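Local coordinates for conserved membrane protein (Chlamydia abortus, PDB 6GZU) that is a secreted CE-clan effector (ChlaDUB) that combines deubiquitinating and acetyltransferase activities, the former probably as a cysteine peptidase, and induces Golgi fragmentation, at residues Leu59-Ser64 / Asp71-Thr76; Ser50-Val55 / Asn167-Arg172; Val140-Arg145 / Asn175-Ala180; Ser35-Pro40 / Phe98-Tyr103. All blocks are in the same frame, centred on the assembly; numbering follows the deposited sequence.

Contact 1 (Leu59-Ser64 / Asp71-Thr76); sequences LHLYDS and DHPDST. With ZN (zinc ion), chain C.
The zinc site of this effector is built partly on H60, whose main chain meets P73 and D74 of the 71-76 loop on the approach to the metal ligands that follow. H60 has positive phi and is the C-prime residue of the Schellman motif that ends helix 51-58. Its carbonyl O accepts from D74 N at 2.9 Å, with an N-H...O angle of 154°, and the CA of P73 adds a CA-H...O contact to the same oxygen at 3.2 Å. The one carbonyl thus meets two consecutive residues, by one hydrogen bond and one weaker CA-H...O contact. The H60 side chain starts toward the loop, CB passing 3.5 Å from D74 O; with CG anti to the carbonyl carbon (chi1 -47°), the ring then takes NE2 on to the zinc ion at 2.0 Å. C78, H80 and C95 complete the metal site.

L61 supplies the apolar half. L61 CD2 lies 3.9 Å from P73 CD, and the same L61 CD2 is 3.4 Å from H72 C. Within the loop, D74 OD1 accepts from T76 OG1 and T76 N, both on one face of its carboxylate; the bond to T76 N makes an Asx turn. The contact lies beside the two-stranded sheet 62-63/68-69, with L61 also packed on L56 of helix 51-58 and L173 of helix 159-174.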
# COMPACT_ATOMS: atom_id res chain seq x y z
N LEU A 59 -12.34 -3.95 -0.90
CA LEU A 59 -13.47 -3.22 -1.47
C LEU A 59 -14.74 -4.06 -1.50
O LEU A 59 -15.74 -3.66 -2.13
CB LEU A 59 -13.14 -2.78 -2.90
CG LEU A 59 -11.98 -1.76 -2.88
CD1 LEU A 59 -11.46 -1.54 -4.34
CD2 LEU A 59 -12.50 -0.51 -2.29
N HIS A 60 -14.73 -5.20 -0.82
CA HIS A 60 -15.88 -6.13 -0.78
C HIS A 60 -16.36 -6.61 -2.14
O HIS A 60 -17.57 -6.81 -2.35
CB HIS A 60 -17.02 -5.52 0.05
CG HIS A 60 -16.53 -4.96 1.36
ND1 HIS A 60 -16.26 -3.62 1.55
CD2 HIS A 60 -16.18 -5.58 2.51
CE1 HIS A 60 -15.84 -3.42 2.79
NE2 HIS A 60 -15.78 -4.59 3.40
N LEU A 61 -15.40 -6.78 -3.04
CA LEU A 61 -15.64 -7.26 -4.38
C LEU A 61 -15.18 -8.69 -4.59
O LEU A 61 -15.10 -9.15 -5.72
CB LEU A 61 -14.92 -6.36 -5.38
CG LEU A 61 -15.55 -4.96 -5.47
CD1 LEU A 61 -14.62 -4.04 -6.23
CD2 LEU A 61 -16.88 -5.02 -6.14
N TYR A 62 -14.96 -9.44 -3.52
CA TYR A 62 -14.52 -10.82 -3.72
C TYR A 62 -15.35 -11.80 -2.90
O TYR A 62 -15.51 -11.63 -1.71
CB TYR A 62 -13.02 -10.96 -3.39
CG TYR A 62 -12.56 -12.31 -3.80
CD1 TYR A 62 -12.43 -12.64 -5.16
CD2 TYR A 62 -12.34 -13.31 -2.86
CE1 TYR A 62 -12.06 -13.90 -5.56
CE2 TYR A 62 -11.97 -14.58 -3.25
CZ TYR A 62 -11.84 -14.87 -4.60
OH TYR A 62 -11.46 -16.13 -5.01
N ASP A 63 -15.89 -12.84 -3.55
CA ASP A 63 -16.74 -13.80 -2.84
C ASP A 63 -15.92 -15.07 -2.61
O ASP A 63 -15.75 -15.86 -3.53
CB ASP A 63 -18.00 -14.11 -3.67
CG ASP A 63 -18.90 -15.18 -3.03
OD1 ASP A 63 -18.47 -16.35 -3.00
OD2 ASP A 63 -20.03 -14.87 -2.60
N SER A 64 -15.41 -15.26 -1.40
CA SER A 64 -14.57 -16.42 -1.14
C SER A 64 -15.31 -17.76 -1.25
O SER A 64 -14.69 -18.82 -1.29
CB SER A 64 -13.94 -16.32 0.24
OG SER A 64 -14.87 -16.75 1.22
N ASP A 71 -19.34 -8.02 -9.26
CA ASP A 71 -19.61 -6.86 -10.11
C ASP A 71 -19.96 -5.63 -9.30
O ASP A 71 -19.99 -4.51 -9.80
CB ASP A 71 -20.80 -7.18 -11.01
CG ASP A 71 -20.63 -8.49 -11.75
OD1 ASP A 71 -19.58 -8.66 -12.42
OD2 ASP A 71 -21.54 -9.35 -11.66
N HIS A 72 -20.25 -5.83 -8.02
CA HIS A 72 -20.60 -4.72 -7.16
C HIS A 72 -20.30 -5.18 -5.76
O HIS A 72 -20.27 -6.38 -5.50
CB HIS A 72 -22.09 -4.28 -7.36
CG HIS A 72 -23.12 -5.25 -6.87
ND1 HIS A 72 -23.47 -5.37 -5.54
CD2 HIS A 72 -23.93 -6.11 -7.54
CE1 HIS A 72 -24.43 -6.27 -5.41
NE2 HIS A 72 -24.73 -6.73 -6.62
N PRO A 73 -20.00 -4.22 -4.87
CA PRO A 73 -19.58 -4.60 -3.53
C PRO A 73 -20.71 -5.28 -2.83
O PRO A 73 -21.88 -5.02 -3.10
CB PRO A 73 -19.28 -3.26 -2.88
CG PRO A 73 -18.90 -2.40 -4.02
CD PRO A 73 -19.87 -2.77 -5.08
N ASP A 74 -20.34 -6.18 -1.94
CA ASP A 74 -21.28 -6.97 -1.16
C ASP A 74 -20.76 -6.94 0.27
O ASP A 74 -19.78 -7.62 0.59
CB ASP A 74 -21.33 -8.39 -1.71
CG ASP A 74 -22.22 -9.29 -0.90
OD1 ASP A 74 -22.87 -8.81 0.07
OD2 ASP A 74 -22.30 -10.50 -1.24
N SER A 75 -21.40 -6.15 1.11
CA SER A 75 -20.87 -5.89 2.45
C SER A 75 -20.93 -7.12 3.35
O SER A 75 -20.27 -7.18 4.37
CB SER A 75 -21.62 -4.74 3.09
OG SER A 75 -22.99 -5.06 3.17
N THR A 76 -21.72 -8.11 2.95
CA THR A 76 -21.75 -9.40 3.64
C THR A 76 -20.46 -10.21 3.41
O THR A 76 -20.21 -11.19 4.10
CB THR A 76 -23.00 -10.22 3.23
OG1 THR A 76 -22.83 -10.78 1.92
CG2 THR A 76 -24.19 -9.30 3.22
ZN ZN C . -15.28 -4.58 5.31

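Contact 2 (Ser50-Val55 / Asn167-Arg172); sequences SIERAV and NSIATR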
# COMPACT_ATOMS: atom_id res chain seq x y z
N SER A 50 -0.34 -11.31 -4.75
CA SER A 50 -1.49 -11.27 -3.83
C SER A 50 -2.17 -9.93 -3.79
O SER A 50 -3.29 -9.82 -3.25
CB SER A 50 -1.08 -11.69 -2.43
OG SER A 50 -0.26 -10.68 -1.88
N ILE A 51 -1.58 -8.90 -4.39
CA ILE A 51 -2.13 -7.54 -4.24
C ILE A 51 -3.54 -7.40 -4.86
O ILE A 51 -4.38 -6.77 -4.26
CB ILE A 51 -1.13 -6.46 -4.79
CG1 ILE A 51 -1.66 -5.04 -4.64
CG2 ILE A 51 -0.78 -6.72 -6.26
CD1 ILE A 51 -1.92 -4.58 -3.21
N GLU A 52 -3.82 -8.01 -6.01
CA GLU A 52 -5.13 -7.81 -6.61
C GLU A 52 -6.22 -8.40 -5.69
O GLU A 52 -7.27 -7.77 -5.45
CB GLU A 52 -5.22 -8.43 -8.01
CG GLU A 52 -6.63 -8.37 -8.58
CD GLU A 52 -6.70 -8.97 -9.94
OE1 GLU A 52 -5.95 -9.94 -10.26
OE2 GLU A 52 -7.51 -8.48 -10.75
N ARG A 53 -5.99 -9.63 -5.21
CA ARG A 53 -6.97 -10.28 -4.30
C ARG A 53 -7.16 -9.43 -3.04
O ARG A 53 -8.31 -9.26 -2.56
CB ARG A 53 -6.53 -11.72 -3.97
CG ARG A 53 -7.42 -12.50 -3.02
CD ARG A 53 -8.75 -12.83 -3.61
NE ARG A 53 -8.64 -13.65 -4.82
CZ ARG A 53 -8.60 -14.99 -4.85
NH1 ARG A 53 -8.67 -15.70 -3.71
NH2 ARG A 53 -8.51 -15.62 -6.02
N ALA A 54 -6.09 -8.85 -2.50
CA ALA A 54 -6.21 -8.02 -1.31
C ALA A 54 -7.07 -6.78 -1.55
O ALA A 54 -7.98 -6.43 -0.74
CB ALA A 54 -4.82 -7.62 -0.77
N VAL A 55 -6.83 -6.10 -2.66
CA VAL A 55 -7.62 -4.94 -3.02
C VAL A 55 -9.08 -5.30 -3.22
O VAL A 55 -9.98 -4.61 -2.69
CB VAL A 55 -7.04 -4.32 -4.33
CG1 VAL A 55 -8.00 -3.26 -4.88
CG2 VAL A 55 -5.65 -3.72 -4.09
N ASN A 167 -2.64 -3.59 -13.80
CA ASN A 167 -3.60 -3.36 -14.89
C ASN A 167 -4.84 -4.17 -14.67
O ASN A 167 -5.94 -3.74 -15.07
CB ASN A 167 -2.94 -3.60 -16.25
CG ASN A 167 -1.99 -2.52 -16.58
OD1 ASN A 167 -0.74 -2.62 -16.33
ND2 ASN A 167 -2.52 -1.43 -17.08
N SER A 168 -4.72 -5.33 -14.02
CA SER A 168 -5.91 -6.10 -13.73
C SER A 168 -6.74 -5.38 -12.65
O SER A 168 -7.97 -5.27 -12.77
CB SER A 168 -5.51 -7.50 -13.33
OG SER A 168 -6.63 -8.34 -13.27
N ILE A 169 -6.10 -4.86 -11.61
CA ILE A 169 -6.82 -4.05 -10.64
C ILE A 169 -7.49 -2.88 -11.35
O ILE A 169 -8.67 -2.59 -11.10
CB ILE A 169 -5.83 -3.52 -9.56
CG1 ILE A 169 -5.34 -4.70 -8.71
CG2 ILE A 169 -6.48 -2.42 -8.70
CD1 ILE A 169 -4.08 -4.34 -7.87
N ALA A 170 -6.74 -2.16 -12.19
CA ALA A 170 -7.32 -0.95 -12.82
C ALA A 170 -8.54 -1.32 -13.64
O ALA A 170 -9.55 -0.56 -13.65
CB ALA A 170 -6.29 -0.30 -13.72
N THR A 171 -8.47 -2.43 -14.38
CA THR A 171 -9.56 -2.86 -15.25
C THR A 171 -10.77 -3.28 -14.42
O THR A 171 -11.91 -2.87 -14.70
CB THR A 171 -9.10 -3.98 -16.14
OG1 THR A 171 -8.08 -3.45 -17.01
CG2 THR A 171 -10.28 -4.53 -17.02
N ARG A 172 -10.55 -4.11 -13.39
CA ARG A 172 -11.67 -4.56 -12.57
C ARG A 172 -12.36 -3.44 -11.80
O ARG A 172 -13.60 -3.44 -11.68
CB ARG A 172 -11.25 -5.67 -11.60
CG ARG A 172 -10.75 -6.94 -12.36
CD ARG A 172 -10.66 -8.07 -11.33
NE ARG A 172 -9.95 -9.23 -11.85
CZ ARG A 172 -10.52 -10.11 -12.62
NH1 ARG A 172 -11.81 -9.96 -12.91
NH2 ARG A 172 -9.87 -11.18 -13.07
O HOH W 1 -6.93 -11.69 -12.14
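E52 and R172 bring their flat ends together across the contact with the carboxylate and guanidinium planes 39° apart. The guanidinium is approached at its edge, where E52 OE2 lies in its plane and takes the NE hydrogen at 2.8 Å in a salt bridge. Relative to the carboxylate, NE lies above the plane, 42° out of it. S168 OG donates to OE2 from the opposite face, on the syn side, at 2.7 Å; this bond belongs to one of two S168 conformers, so the grip may be partial. A water, also in the guanidinium plane, donates to E52 OE1 and accepts from R172 NH2, so that both carboxylate oxygens are engaged and a second, indirect link joins the two charges. The E52 side chain reaches this position with CG anti to the backbone N and CD continuing straight on.

These side chains bridge helix 51-58 and helix 159-174, whose short segments run at 28° to each other with their axes 9.8 Å apart. The chain is the C-terminal portion of a longer protein and includes the region assigned to the Ulp1-type protease family; the second helix falls in that region and packs on the central mixed sheet through I169 and A170, both against V147.

Alongside the polar bridge, I169 packs between the helices. Its CG1 sits 3.8 Å from E52 CB, the two side chains sliding past one another in opposite directions. Its CD1 touches I51 CG1 and V55 CG2, each at 4.1 Å, and both of those side chains cross it at about a right angle.

Contact 3 (Val140-Arg145 / Asn175-Ala180); sequences VNLDRR and NVYPDA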
# COMPACT_ATOMS: atom_id res chain seq x y z
N VAL A 140 -4.63 2.71 -4.37
CA VAL A 140 -5.88 2.78 -5.14
C VAL A 140 -6.60 4.02 -4.66
O VAL A 140 -6.89 4.16 -3.46
CB VAL A 140 -6.74 1.52 -4.94
CG1 VAL A 140 -8.13 1.70 -5.57
CG2 VAL A 140 -6.01 0.31 -5.54
N ASN A 141 -6.87 4.95 -5.58
CA ASN A 141 -7.57 6.19 -5.26
C ASN A 141 -8.89 6.16 -5.99
O ASN A 141 -8.94 6.28 -7.24
CB ASN A 141 -6.72 7.42 -5.62
CG ASN A 141 -7.33 8.72 -5.17
OD1 ASN A 141 -8.55 8.91 -5.24
ND2 ASN A 141 -6.50 9.66 -4.73
N LEU A 142 -9.98 5.94 -5.26
CA LEU A 142 -11.28 5.80 -5.91
C LEU A 142 -11.79 7.13 -6.49
O LEU A 142 -12.53 7.14 -7.50
CB LEU A 142 -12.32 5.24 -4.91
CG LEU A 142 -12.04 3.85 -4.28
CD1 LEU A 142 -13.15 3.51 -3.29
CD2 LEU A 142 -11.95 2.77 -5.37
N ASP A 143 -11.42 8.24 -5.85
CA ASP A 143 -11.91 9.55 -6.29
C ASP A 143 -11.26 9.94 -7.61
O ASP A 143 -11.92 10.49 -8.49
CB ASP A 143 -11.62 10.63 -5.22
CG ASP A 143 -12.57 10.58 -4.04
OD1 ASP A 143 -13.81 10.39 -4.24
OD2 ASP A 143 -12.09 10.74 -2.91
N ARG A 144 -9.98 9.60 -7.75
CA ARG A 144 -9.21 9.98 -8.94
C ARG A 144 -9.19 8.87 -10.00
O ARG A 144 -8.69 9.09 -11.12
CB ARG A 144 -7.78 10.41 -8.57
CG ARG A 144 -7.75 11.78 -7.90
CD ARG A 144 -6.42 12.08 -7.30
NE ARG A 144 -5.37 12.21 -8.30
CZ ARG A 144 -4.98 13.35 -8.87
NH1 ARG A 144 -5.60 14.49 -8.60
NH2 ARG A 144 -3.97 13.35 -9.72
N ARG A 145 -9.78 7.72 -9.67
CA ARG A 145 -9.82 6.54 -10.57
C ARG A 145 -8.41 6.23 -11.06
O ARG A 145 -8.12 6.16 -12.30
CB ARG A 145 -10.78 6.72 -11.74
CG ARG A 145 -12.19 6.97 -11.26
CD ARG A 145 -13.16 7.02 -12.48
NE ARG A 145 -13.57 5.71 -12.95
CZ ARG A 145 -13.14 5.13 -14.06
NH1 ARG A 145 -12.14 5.66 -14.77
NH2 ARG A 145 -13.68 3.96 -14.42
N ASN A 175 -14.72 -1.18 -13.81
CA ASN A 175 -16.04 -1.75 -14.11
C ASN A 175 -17.03 -1.47 -12.96
O ASN A 175 -18.25 -1.67 -13.11
CB ASN A 175 -15.93 -3.27 -14.29
CG ASN A 175 -15.17 -3.68 -15.54
OD1 ASN A 175 -15.15 -2.96 -16.55
ND2 ASN A 175 -14.57 -4.86 -15.50
N VAL A 176 -16.50 -1.10 -11.80
CA VAL A 176 -17.34 -0.88 -10.61
C VAL A 176 -17.54 0.60 -10.31
O VAL A 176 -18.63 1.00 -9.88
CB VAL A 176 -16.70 -1.60 -9.36
CG1 VAL A 176 -17.47 -1.25 -8.04
CG2 VAL A 176 -16.66 -3.12 -9.61
N TYR A 177 -16.48 1.39 -10.48
CA TYR A 177 -16.49 2.83 -10.24
C TYR A 177 -16.46 3.51 -11.59
O TYR A 177 -15.38 3.65 -12.17
CB TYR A 177 -15.28 3.25 -9.41
CG TYR A 177 -15.31 2.57 -8.06
CD1 TYR A 177 -15.96 3.14 -6.99
CD2 TYR A 177 -14.70 1.31 -7.88
CE1 TYR A 177 -15.98 2.51 -5.78
CE2 TYR A 177 -14.72 0.66 -6.69
CZ TYR A 177 -15.39 1.26 -5.63
OH TYR A 177 -15.48 0.71 -4.37
N PRO A 178 -17.62 3.93 -12.10
CA PRO A 178 -17.61 4.44 -13.50
C PRO A 178 -16.91 5.78 -13.67
O PRO A 178 -16.72 6.52 -12.69
CB PRO A 178 -19.12 4.60 -13.82
CG PRO A 178 -19.78 3.73 -12.84
CD PRO A 178 -18.99 3.89 -11.56
N ASP A 179 -16.52 6.10 -14.91
CA ASP A 179 -15.98 7.41 -15.20
C ASP A 179 -17.08 8.44 -15.47
O ASP A 179 -18.30 8.12 -15.50
CB ASP A 179 -14.94 7.35 -16.34
CG ASP A 179 -15.53 6.99 -17.68
OD1 ASP A 179 -16.63 7.47 -18.04
OD2 ASP A 179 -14.83 6.30 -18.48
N ALA A 180 -16.65 9.69 -15.63
CA ALA A 180 -17.57 10.81 -15.76
C ALA A 180 -18.37 10.77 -17.04
O ALA A 180 -19.40 11.46 -17.15
CB ALA A 180 -16.84 12.14 -15.64
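The turn between antiparallel strands 134-141 and 146-150 meets the loop that leaves helix 159-174, and R145 and L142 carry the turn's side of the contact. R145 holds the carbonyl O of Y177 side-on with two nitrogens: NE at 2.9 Å and NH2 at 2.8 Å. The oxygen lies in the guanidinium plane, but the two donors use it differently, NH2 coming in the carbonyl plane and NE from 37° above it. A bend at chi3 (82°) turns the guanidinium into this position. D179 N lies over one face of the group, and D179 CB is 3.6 Å from R145 NH1. NH2 also donates to S185 O, so two carbonyls of the same loop accept from the guanidinium, while the D179 carboxylate is hydrogen-bonded within that loop to S185 OG and A183 N.

On the apolar side, L142 CD2 sits over a face of the Y177 ring, 3.8 Å from its centroid and 15° off the normal, a CH-pi contact. CD1 of the same leucine reaches the hydroxyl end, 3.8 Å from Y177 OH. N141 OD1 accepts from R144 N in an Asx motif within the turn. A beta-hairpin turn carrying an Asx motif thus meets the loop between helix 159-174 and edge strand 188-191, in a helix-flanked mixed beta-sheet consistent with the Ulp1-type catalytic domain of CE-clan enzymes.

Contact 4 (Ser35-Pro40 / Phe98-Tyr103); sequences SDLFVP and FRIYAY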
# COMPACT_ATOMS: atom_id res chain seq x y z
N SER A 35 -8.73 10.84 7.32
CA SER A 35 -9.78 9.87 7.64
C SER A 35 -10.23 9.04 6.44
O SER A 35 -10.88 8.01 6.62
CB SER A 35 -10.97 10.56 8.28
OG SER A 35 -11.58 11.47 7.39
N ASP A 36 -9.89 9.45 5.21
CA ASP A 36 -10.24 8.73 3.99
C ASP A 36 -9.27 7.60 3.67
O ASP A 36 -9.46 6.88 2.70
CB ASP A 36 -10.20 9.68 2.79
CG ASP A 36 -11.40 10.59 2.70
OD1 ASP A 36 -12.46 10.27 3.30
OD2 ASP A 36 -11.29 11.63 2.01
N LEU A 37 -8.19 7.48 4.45
CA LEU A 37 -7.18 6.47 4.13
C LEU A 37 -7.48 5.15 4.79
O LEU A 37 -7.59 5.08 6.02
CB LEU A 37 -5.82 6.94 4.65
CG LEU A 37 -4.65 5.99 4.48
CD1 LEU A 37 -4.32 5.85 3.00
CD2 LEU A 37 -3.38 6.45 5.27
N PHE A 38 -7.59 4.10 3.98
CA PHE A 38 -7.68 2.73 4.44
C PHE A 38 -6.26 2.15 4.58
O PHE A 38 -5.46 2.14 3.63
CB PHE A 38 -8.45 1.91 3.42
CG PHE A 38 -8.54 0.46 3.73
CD1 PHE A 38 -7.57 -0.43 3.26
CD2 PHE A 38 -9.62 -0.05 4.44
CE1 PHE A 38 -7.66 -1.77 3.52
CE2 PHE A 38 -9.70 -1.43 4.71
CZ PHE A 38 -8.72 -2.27 4.27
N VAL A 39 -5.98 1.62 5.76
CA VAL A 39 -4.72 0.90 6.02
C VAL A 39 -5.03 -0.60 6.00
O VAL A 39 -5.93 -1.06 6.70
CB VAL A 39 -4.24 1.29 7.39
CG1 VAL A 39 -2.92 0.51 7.75
CG2 VAL A 39 -4.05 2.83 7.45
N PRO A 40 -4.32 -1.35 5.14
CA PRO A 40 -4.56 -2.78 4.99
C PRO A 40 -3.97 -3.60 6.10
O PRO A 40 -3.52 -3.06 7.12
CB PRO A 40 -3.89 -3.12 3.64
CG PRO A 40 -2.70 -2.19 3.61
CD PRO A 40 -3.25 -0.87 4.25
N PHE A 98 -13.99 4.53 3.02
CA PHE A 98 -12.66 5.04 2.68
C PHE A 98 -12.55 5.40 1.20
O PHE A 98 -13.32 4.87 0.37
CB PHE A 98 -11.62 3.99 3.04
CG PHE A 98 -11.55 3.71 4.50
CD1 PHE A 98 -10.85 4.59 5.32
CD2 PHE A 98 -12.15 2.60 5.06
CE1 PHE A 98 -10.76 4.37 6.67
CE2 PHE A 98 -12.07 2.38 6.44
CZ PHE A 98 -11.33 3.27 7.23
N ARG A 99 -11.54 6.22 0.84
CA ARG A 99 -11.36 6.63 -0.56
C ARG A 99 -10.00 6.31 -1.14
O ARG A 99 -9.84 6.17 -2.36
CB ARG A 99 -11.56 8.13 -0.68
CG ARG A 99 -12.92 8.59 -0.21
CD ARG A 99 -14.05 7.79 -0.91
NE ARG A 99 -14.19 8.14 -2.33
CZ ARG A 99 -15.01 7.51 -3.17
NH1 ARG A 99 -15.70 6.47 -2.72
NH2 ARG A 99 -15.16 7.92 -4.44
N ILE A 100 -8.99 6.19 -0.29
CA ILE A 100 -7.63 5.96 -0.71
C ILE A 100 -7.14 4.73 0.03
O ILE A 100 -7.21 4.67 1.29
CB ILE A 100 -6.72 7.17 -0.43
CG1 ILE A 100 -7.26 8.41 -1.15
CG2 ILE A 100 -5.25 6.83 -0.83
CD1 ILE A 100 -6.53 9.67 -0.89
N TYR A 101 -6.64 3.74 -0.72
CA TYR A 101 -6.22 2.46 -0.15
C TYR A 101 -4.75 2.27 -0.48
O TYR A 101 -4.39 2.20 -1.64
CB TYR A 101 -7.05 1.32 -0.79
CG TYR A 101 -8.51 1.34 -0.39
CD1 TYR A 101 -9.36 2.37 -0.80
CD2 TYR A 101 -9.07 0.28 0.36
CE1 TYR A 101 -10.71 2.38 -0.40
CE2 TYR A 101 -10.42 0.26 0.73
CZ TYR A 101 -11.22 1.32 0.35
OH TYR A 101 -12.56 1.35 0.74
N ALA A 102 -3.90 2.18 0.54
CA ALA A 102 -2.47 2.14 0.29
C ALA A 102 -1.82 0.87 0.82
O ALA A 102 -1.87 0.62 2.04
CB ALA A 102 -1.78 3.38 0.85
N TYR A 103 -1.17 0.09 -0.06
CA TYR A 103 -0.69 -1.24 0.27
C TYR A 103 0.81 -1.35 0.15
O TYR A 103 1.37 -1.27 -0.95
CB TYR A 103 -1.25 -2.25 -0.76
CG TYR A 103 -2.74 -2.40 -0.69
CD1 TYR A 103 -3.59 -1.49 -1.34
CD2 TYR A 103 -3.31 -3.41 0.08
CE1 TYR A 103 -4.99 -1.63 -1.23
CE2 TYR A 103 -4.69 -3.55 0.23
CZ TYR A 103 -5.52 -2.65 -0.40
OH TYR A 103 -6.88 -2.82 -0.26
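F38 CB lies over the Y101 ring, 3.8 Å from its centroid, and also over a face of the F98 ring, 4.2 Å from that centroid. With CG anti to the backbone N (chi1 176°), the ring continues along Y101: CG stays close to CD2 and CE2 of the tyrosine, and CD1 is 3.3 Å from Y101 CD2. At the ring edge, F38 CD2 meets F98 CD2 at 3.7 Å. Further out, F38 CE1 comes to 4.0 Å from Y103 OH, a hydroxyl hydrogen-bonded to D58 of helix 51-58. The F38 and Y101 planes are 26° apart and slid so far that they barely overlap, whereas F38 turns its edge to the face of F98 with planes at 76°, a T-shaped pair. Together the three rings form an aromatic cluster.

The backbones join in parallel, L37 bridging I100 and F38 bridging Y101. F38 N donates to I100 O at 2.8 Å, and D36 O accepts from both R99 N and I100 N; the A102 N to F38 O bond is weak. Across the sheet from the rings, L37 CD1 touches I100 CG2 and A102 CB. P40 CB rests 3.5 Å from Y103 CE2. Strand 37-38 is an outermost strand of the mixed sheet, parallel to 100-107. Helices 20-33 and 204-217 cover L37, and F38 meets helix 51-58 and the zinc ligand H80.

Overall arrangement
From the N terminus, contact 4 opens first, at residues 35-40, and closes a loop of 57 residues when strand 100-107 joins edge strand 37-38. Contact 1 closes a far shorter loop nested inside it, next to the zinc ion. Contact 2 opens at 50-55, within the contact 4 loop, but closes at 167-172, so the two cross and contact 1 is nested in both. Contact 3 opens only after contact 4 has closed and crosses contact 2, tying 140-145 to the loop after helix 159-174. Contacts 3 and 4 meet where strands 134-141 and 100-107 pair, V140 with Y101, and just beyond the strand ends D143 salt-bridges R99. L59 of contact 1 packs against both Y177 and Y101.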